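Local coordinates for protein GH26A (Muricauda sp. MAR_2010_75, PDB 6Q75) that is a glycoside hydrolase of family 26 that probably cleaves beta-linked polysaccharides such as mannans, at residues H51-N54 with S59-N62; A73-D78 with V92-D97. One frame throughout, in Å; residues are numbered along the deposited sequence.

In the fold
Both contacts belong to the early part of the (beta/alpha)8 barrel of this family 26 enzyme. Contact 1 folds the loop after strand 46-51 against the start of helix 59-68; contact 2 packs strand 74-78 on helix 88-100. Their centres lie about 9 Å apart, and they meet directly: Ser52 O sits 2.7 Å from Thr77 OG1, and Asn54 ND2 2.8 Å from Asp78 O, both probable hydrogen bonds. An edge-to-face pair of Tyr61 and Trp75 also joins them. A glycerol lies about 3 Å from the side chain of Tyr53, at the strand ends where such barrels usually hold their active site; contact 2 lies on the outer side of the strand, buried between barrel and helix.

Contact 1: H51-N54 with S59-N62; sequences HSYN and SFYN
Ser52 supplies the polar part of this contact: its OG receives two backbone N-H groups from the first turn of helix 59-68. The bond from Tyr61 N to Ser52 OG is 3.1 Å long and fairly straight, 150° at the hydrogen, whereas the one from Phe60 N to Ser52 OG, at 3.0 Å, is more bent and weak. Having OG anti to its own carbonyl carbon (chi1 -56°) directs the hydroxyl to these amides, and two successive N-H groups at a helix start offer a partly positive spot that is likely to favour an oxygen there.

A water makes a second, indirect link. It donates to Tyr53 O at 3.1 Å and lies 2.7 Å from Ser59 OG, a hydroxyl also bonded to Asn56 O in the intervening loop.

The apolar part falls to Tyr53 and Phe60. The CD2-CE2 flank of the tyrosine ring meets the far end of the phenylalanine, with Tyr53 CD2 3.8 Å from Phe60 CE2. The planes are nearly perpendicular at 87°, yet the centroids are 5.9 Å apart and the rings meet obliquely. Nearer the backbone, Phe60 CB comes within 3.6 Å of His51 O, while Ser52 CA approaches the edge of the phenylalanine ring at CD2, 4.2 Å away. The Tyr61 ring leads away from the loop, and its hydroxyl bonds to Pro72 O, just before strand 74-78.

His51 stacks on Trp299, and Tyr53 and Phe60 reach the adjoining loop at Ser300 and Asn301. This is a short beta-alpha connection at the C-terminal end of a barrel strand in a (beta/alpha)8 fold, the end that usually carries the active site in such glycoside hydrolases; the glycerol beside Tyr53 is consistent with a pocket there.

Contact 2: A73-D78 with V92-D97; sequences AVWGTD and VKEAID
Trp75 reaches out from strand 74-78 and sets the six-membered part of its indole against Glu94 and Ala95 of helix 88-100. The long indole spans the gap between strand and helix because its CG lies opposite the backbone N (chi1 173°), with the ring turned square to the side-chain stem (chi2 90°); the nearest CA atoms of the two elements, those of Trp75 and Ala95, are 8.0 Å apart.

Two corners of the indole take different partners. At one, Trp75 CZ3 lies 3.5 Å from Ala95 CB, a methyl group that approaches obliquely. Next to it, Trp75 CH2 is 3.7 Å from Ala95 N, which brings the ring right up to the helix backbone, and Glu94 O stands over one face of the indole. At the other corner, Glu94 CG touches Trp75 CZ2 at 3.5 Å. Thus it is the methylene part of the glutamate that packs on the ring. The chain then bends at the second torsion, and the carboxylate plane lies 49° from that of the indole.

The polar ends converge outside the two segments: Ser58 OG hydrogen-bonds to both Trp75 NE1 and Glu94 OE2, and Lys98 adds a salt bridge to that same carboxylate oxygen. A leucine in place of Trp75 would probably leave a gap beside Ala95 and the methylenes of Glu94, and Ser58 would lose its indole N-H partner.

Around this core, Pro57 also touches the indole, and Ala95 leans on Leu163 of helix 144-165. The contact therefore packs the first strand and the helix of the beta-alpha-beta unit 74-78, 88-100, 104-108, with strand 74-78 running parallel between 46-51 and 104-108 in the barrel.

Contact 1: H51-N54 with S59-N62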
ATOM      1  N   HIS A  51       6.887  -0.619  -7.756  1.00 15.45           N
ATOM      2  CA  HIS A  51       6.591  -1.914  -7.153  1.00 15.53           C
ATOM      3  C   HIS A  51       7.244  -3.026  -7.960  1.00 15.93           C
ATOM      4  O   HIS A  51       7.379  -2.918  -9.183  1.00 18.79           O
ATOM      5  CB  HIS A  51       5.080  -2.111  -7.108  1.00 15.74           C
ATOM      6  CG  HIS A  51       4.646  -3.448  -6.597  1.00 16.04           C
ATOM      7  ND1 HIS A  51       4.455  -3.676  -5.256  1.00 18.01           N
ATOM      8  CD2 HIS A  51       4.305  -4.601  -7.228  1.00 15.57           C
ATOM      9  CE1 HIS A  51       4.028  -4.917  -5.072  1.00 16.61           C
ATOM     10  NE2 HIS A  51       3.940  -5.507  -6.248  1.00 16.22           N
ATOM     11  N   SER A  52       7.684  -4.082  -7.265  1.00 18.03           N
ATOM     12  CA  SER A  52       8.195  -5.295  -7.900  1.00 19.83           C
ATOM     13  C   SER A  52       7.564  -6.509  -7.231  1.00 17.23           C
ATOM     14  O   SER A  52       7.253  -6.478  -6.038  1.00 19.19           O
ATOM     15  CB  SER A  52       9.743  -5.391  -7.802  1.00 19.30           C
ATOM     16  OG  SER A  52      10.399  -4.258  -8.357  1.00 20.80           O
ATOM     17  N   TYR A  53       7.363  -7.582  -7.996  1.00 17.58           N
ATOM     18  CA  TYR A  53       6.911  -8.826  -7.386  1.00 19.90           C
ATOM     19  C   TYR A  53       7.973  -9.376  -6.443  1.00 20.40           C
ATOM     20  O   TYR A  53       9.180  -9.224  -6.676  1.00 21.71           O
ATOM     21  CB  TYR A  53       6.607  -9.865  -8.461  1.00 19.61           C
ATOM     22  CG  TYR A  53       5.667  -9.371  -9.534  1.00 20.75           C
ATOM     23  CD1 TYR A  53       4.332  -9.101  -9.240  1.00 20.96           C
ATOM     24  CD2 TYR A  53       6.102  -9.206 -10.852  1.00 25.55           C
ATOM     25  CE1 TYR A  53       3.460  -8.662 -10.236  1.00 22.14           C
ATOM     26  CE2 TYR A  53       5.240  -8.797 -11.841  1.00 22.19           C
ATOM     27  CZ  TYR A  53       3.920  -8.518 -11.527  1.00 22.82           C
ATOM     28  OH  TYR A  53       3.046  -8.070 -12.505  1.00 22.09           O
ATOM     29  N   ASN A  54       7.520 -10.045  -5.372  1.00 20.32           N
ATOM     30  CA  ASN A  54       8.491 -10.437  -4.355  1.00 20.54           C
ATOM     31  C   ASN A  54       9.429 -11.554  -4.811  1.00 23.23           C
ATOM     32  O   ASN A  54      10.430 -11.795  -4.130  1.00 25.35           O
ATOM     33  CB  ASN A  54       7.804 -10.835  -3.038  1.00 20.60           C
ATOM     34  CG  ASN A  54       7.009 -12.157  -3.126  1.00 21.94           C
ATOM     35  OD1 ASN A  54       7.481 -13.192  -3.619  1.00 22.95           O
ATOM     36  ND2 ASN A  54       5.800 -12.117  -2.606  1.00 21.57           N
ATOM     37  N   SER A  59      13.434  -6.035  -9.128  1.00 21.80           N
ATOM     38  CA  SER A  59      13.682  -6.140 -10.561  1.00 27.09           C
ATOM     39  C   SER A  59      13.081  -4.964 -11.324  1.00 24.39           C
ATOM     40  O   SER A  59      13.717  -4.425 -12.238  1.00 22.93           O
ATOM     41  CB  SER A  59      13.151  -7.468 -11.109  1.00 32.36           C
ATOM     42  OG  SER A  59      11.739  -7.553 -11.026  1.00 35.05           O
ATOM     43  N   PHE A  60      11.868  -4.546 -10.975  1.00 21.69           N
ATOM     44  CA  PHE A  60      11.270  -3.424 -11.687  1.00 21.87           C
ATOM     45  C   PHE A  60      11.663  -2.072 -11.106  1.00 21.47           C
ATOM     46  O   PHE A  60      11.681  -1.081 -11.850  1.00 20.49           O
ATOM     47  CB  PHE A  60       9.752  -3.587 -11.749  1.00 17.94           C
ATOM     48  CG  PHE A  60       9.353  -4.777 -12.566  1.00 19.67           C
ATOM     49  CD1 PHE A  60       9.492  -4.746 -13.950  1.00 23.26           C
ATOM     50  CD2 PHE A  60       8.925  -5.954 -11.954  1.00 19.67           C
ATOM     51  CE1 PHE A  60       9.178  -5.850 -14.719  1.00 25.61           C
ATOM     52  CE2 PHE A  60       8.603  -7.075 -12.727  1.00 21.08           C
ATOM     53  CZ  PHE A  60       8.734  -7.021 -14.105  1.00 25.82           C
ATOM     54  N   TYR A  61      12.044  -2.031  -9.827  1.00 19.32           N
ATOM     55  CA  TYR A  61      12.740  -0.868  -9.282  1.00 18.65           C
ATOM     56  C   TYR A  61      13.997  -0.567 -10.090  1.00 21.99           C
ATOM     57  O   TYR A  61      14.230   0.576 -10.516  1.00 22.77           O
ATOM     58  CB  TYR A  61      13.097  -1.134  -7.815  1.00 20.31           C
ATOM     59  CG  TYR A  61      13.730   0.032  -7.093  1.00 19.36           C
ATOM     60  CD1 TYR A  61      15.102   0.221  -7.116  1.00 22.81           C
ATOM     61  CD2 TYR A  61      12.949   0.940  -6.375  1.00 18.04           C
ATOM     62  CE1 TYR A  61      15.693   1.285  -6.453  1.00 23.58           C
ATOM     63  CE2 TYR A  61      13.530   2.003  -5.687  1.00 19.46           C
ATOM     64  CZ  TYR A  61      14.899   2.175  -5.740  1.00 23.01           C
ATOM     65  OH  TYR A  61      15.483   3.235  -5.088  1.00 23.07           O
ATOM     66  N   ASN A  62      14.797  -1.604 -10.352  1.00 22.71           N
ATOM     67  CA  ASN A  62      16.010  -1.430 -11.145  1.00 25.85           C
ATOM     68  C   ASN A  62      15.679  -1.053 -12.579  1.00 24.03           C
ATOM     69  O   ASN A  62      16.394  -0.256 -13.197  1.00 26.07           O
ATOM     70  CB  ASN A  62      16.842  -2.707 -11.121  1.00 29.52           C
ATOM     71  CG  ASN A  62      17.427  -2.986  -9.757  1.00 32.26           C
ATOM     72  OD1 ASN A  62      17.569  -2.076  -8.936  1.00 31.68           O
ATOM     73  ND2 ASN A  62      17.785  -4.240  -9.509  1.00 34.22           N
TER
HETATM   74  O   HOH W   1       9.670  -8.536  -9.676  1.00 24.00           O

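Contact 2: A73-D78 with V92-D97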
ATOM      1  N   ALA A  73      12.292   7.028  -5.382  1.00 19.70           N
ATOM      2  CA  ALA A  73      12.362   7.303  -3.946  1.00 18.76           C
ATOM      3  C   ALA A  73      11.676   6.209  -3.139  1.00 18.84           C
ATOM      4  O   ALA A  73      12.108   5.901  -2.024  1.00 19.33           O
ATOM      5  CB  ALA A  73      11.729   8.657  -3.618  1.00 19.07           C
ATOM      6  N   VAL A  74      10.588   5.644  -3.664  1.00 18.38           N
ATOM      7  CA  VAL A  74       9.790   4.661  -2.936  1.00 17.13           C
ATOM      8  C   VAL A  74       9.964   3.300  -3.591  1.00 18.50           C
ATOM      9  O   VAL A  74       9.801   3.154  -4.813  1.00 17.27           O
ATOM     10  CB  VAL A  74       8.306   5.066  -2.868  1.00 17.57           C
ATOM     11  CG1 VAL A  74       7.452   3.938  -2.312  1.00 22.90           C
ATOM     12  CG2 VAL A  74       8.145   6.343  -2.024  1.00 19.00           C
ATOM     13  N   TRP A  75      10.278   2.303  -2.760  1.00 19.66           N
ATOM     14  CA  TRP A  75      10.494   0.919  -3.150  1.00 20.91           C
ATOM     15  C   TRP A  75       9.349   0.103  -2.569  1.00 18.08           C
ATOM     16  O   TRP A  75       9.094   0.187  -1.363  1.00 17.44           O
ATOM     17  CB  TRP A  75      11.834   0.424  -2.587  1.00 20.65           C
ATOM     18  CG  TRP A  75      12.133  -1.060  -2.762  1.00 21.55           C
ATOM     19  CD1 TRP A  75      12.778  -1.634  -3.820  1.00 22.01           C
ATOM     20  CD2 TRP A  75      11.809  -2.134  -1.859  1.00 20.80           C
ATOM     21  NE1 TRP A  75      12.882  -2.991  -3.639  1.00 22.96           N
ATOM     22  CE2 TRP A  75      12.291  -3.328  -2.445  1.00 22.26           C
ATOM     23  CE3 TRP A  75      11.172  -2.201  -0.611  1.00 21.15           C
ATOM     24  CZ2 TRP A  75      12.158  -4.574  -1.835  1.00 21.18           C
ATOM     25  CZ3 TRP A  75      11.030  -3.462  -0.002  1.00 20.26           C
ATOM     26  CH2 TRP A  75      11.527  -4.623  -0.617  1.00 19.31           C
ATOM     27  N   GLY A  76       8.671  -0.676  -3.401  1.00 17.27           N
ATOM     28  CA  GLY A  76       7.542  -1.477  -2.938  1.00 17.67           C
ATOM     29  C   GLY A  76       7.600  -2.935  -3.348  1.00 18.27           C
ATOM     30  O   GLY A  76       8.057  -3.266  -4.439  1.00 19.18           O
ATOM     31  N   THR A  77       7.173  -3.807  -2.438  1.00 18.64           N
ATOM     32  CA  THR A  77       6.854  -5.175  -2.849  1.00 20.72           C
ATOM     33  C   THR A  77       5.710  -5.661  -1.958  1.00 17.01           C
ATOM     34  O   THR A  77       4.988  -4.846  -1.369  1.00 16.08           O
ATOM     35  CB  THR A  77       8.105  -6.087  -2.876  1.00 22.00           C
ATOM     36  OG1 THR A  77       7.774  -7.336  -3.539  1.00 20.74           O
ATOM     37  CG2 THR A  77       8.670  -6.356  -1.477  1.00 23.49           C
ATOM     38  N   ASP A  78       5.505  -6.987  -1.920  1.00 17.36           N
ATOM     39  CA  ASP A  78       4.229  -7.594  -1.538  1.00 20.38           C
ATOM     40  C   ASP A  78       4.521  -8.902  -0.816  1.00 20.69           C
ATOM     41  O   ASP A  78       5.371  -9.681  -1.265  1.00 20.03           O
ATOM     42  CB  ASP A  78       3.407  -7.802  -2.829  1.00 17.36           C
ATOM     43  CG  ASP A  78       2.051  -8.490  -2.652  1.00 18.54           C
ATOM     44  OD1 ASP A  78       1.564  -8.802  -1.541  1.00 17.91           O
ATOM     45  OD2 ASP A  78       1.407  -8.652  -3.723  1.00 20.29           O
ATOM     46  N   VAL A  92      12.336  -9.138   3.509  1.00 24.04           N
ATOM     47  CA  VAL A  92      12.942  -8.357   4.583  1.00 25.54           C
ATOM     48  C   VAL A  92      14.373  -7.997   4.227  1.00 27.38           C
ATOM     49  O   VAL A  92      14.816  -6.853   4.430  1.00 25.30           O
ATOM     50  CB  VAL A  92      12.877  -9.128   5.914  1.00 26.53           C
ATOM     51  CG1 VAL A  92      13.812  -8.471   6.926  1.00 25.87           C
ATOM     52  CG2 VAL A  92      11.463  -9.150   6.449  1.00 28.12           C
ATOM     53  N   LYS A  93      15.112  -8.955   3.664  1.00 26.81           N
ATOM     54  CA  LYS A  93      16.512  -8.707   3.340  1.00 26.32           C
ATOM     55  C   LYS A  93      16.642  -7.607   2.305  1.00 26.60           C
ATOM     56  O   LYS A  93      17.533  -6.757   2.402  1.00 26.03           O
ATOM     57  CB  LYS A  93      17.182  -9.978   2.821  1.00 31.58           C
ATOM     58  CG  LYS A  93      18.699  -9.847   2.647  1.00 35.44           C
ATOM     59  N   GLU A  94      15.763  -7.595   1.316  1.00 24.77           N
ATOM     60  CA  GLU A  94      15.891  -6.542   0.319  1.00 27.01           C
ATOM     61  C   GLU A  94      15.334  -5.217   0.829  1.00 27.03           C
ATOM     62  O   GLU A  94      15.869  -4.160   0.479  1.00 24.93           O
ATOM     63  CB  GLU A  94      15.230  -6.970  -0.996  1.00 26.24           C
ATOM     64  CG  GLU A  94      15.386  -5.911  -2.089  1.00 26.07           C
ATOM     65  CD  GLU A  94      16.801  -5.856  -2.657  1.00 31.00           C
ATOM     66  OE1 GLU A  94      17.647  -6.686  -2.263  1.00 35.14           O
ATOM     67  OE2 GLU A  94      17.076  -4.983  -3.512  1.00 32.91           O
ATOM     68  N   ALA A  95      14.300  -5.249   1.683  1.00 24.43           N
ATOM     69  CA  ALA A  95      13.790  -4.002   2.252  1.00 22.28           C
ATOM     70  C   ALA A  95      14.848  -3.323   3.113  1.00 23.10           C
ATOM     71  O   ALA A  95      14.994  -2.097   3.076  1.00 23.54           O
ATOM     72  CB  ALA A  95      12.532  -4.256   3.080  1.00 22.22           C
ATOM     73  N   ILE A  96      15.577  -4.103   3.926  1.00 24.00           N
ATOM     74  CA  ILE A  96      16.635  -3.499   4.736  1.00 24.47           C
ATOM     75  C   ILE A  96      17.727  -2.934   3.841  1.00 26.18           C
ATOM     76  O   ILE A  96      18.210  -1.816   4.062  1.00 27.73           O
ATOM     77  CB  ILE A  96      17.189  -4.507   5.750  1.00 25.47           C
ATOM     78  CG1 ILE A  96      16.164  -4.743   6.859  1.00 25.07           C
ATOM     79  CG2 ILE A  96      18.486  -4.014   6.352  1.00 26.64           C
ATOM     80  CD1 ILE A  96      16.378  -6.062   7.630  1.00 28.24           C
ATOM     81  N   ASP A  97      18.128  -3.685   2.808  1.00 25.85           N
ATOM     82  CA  ASP A  97      19.125  -3.152   1.882  1.00 27.31           C
ATOM     83  C   ASP A  97      18.638  -1.866   1.221  1.00 26.44           C
ATOM     84  O   ASP A  97      19.399  -0.898   1.125  1.00 25.60           O
ATOM     85  CB  ASP A  97      19.487  -4.167   0.783  1.00 30.61           C
ATOM     86  CG  ASP A  97      20.442  -5.272   1.264  1.00 38.47           C
ATOM     87  OD1 ASP A  97      20.922  -5.214   2.418  1.00 39.73           O
ATOM     88  OD2 ASP A  97      20.757  -6.173   0.447  1.00 40.13           O
TER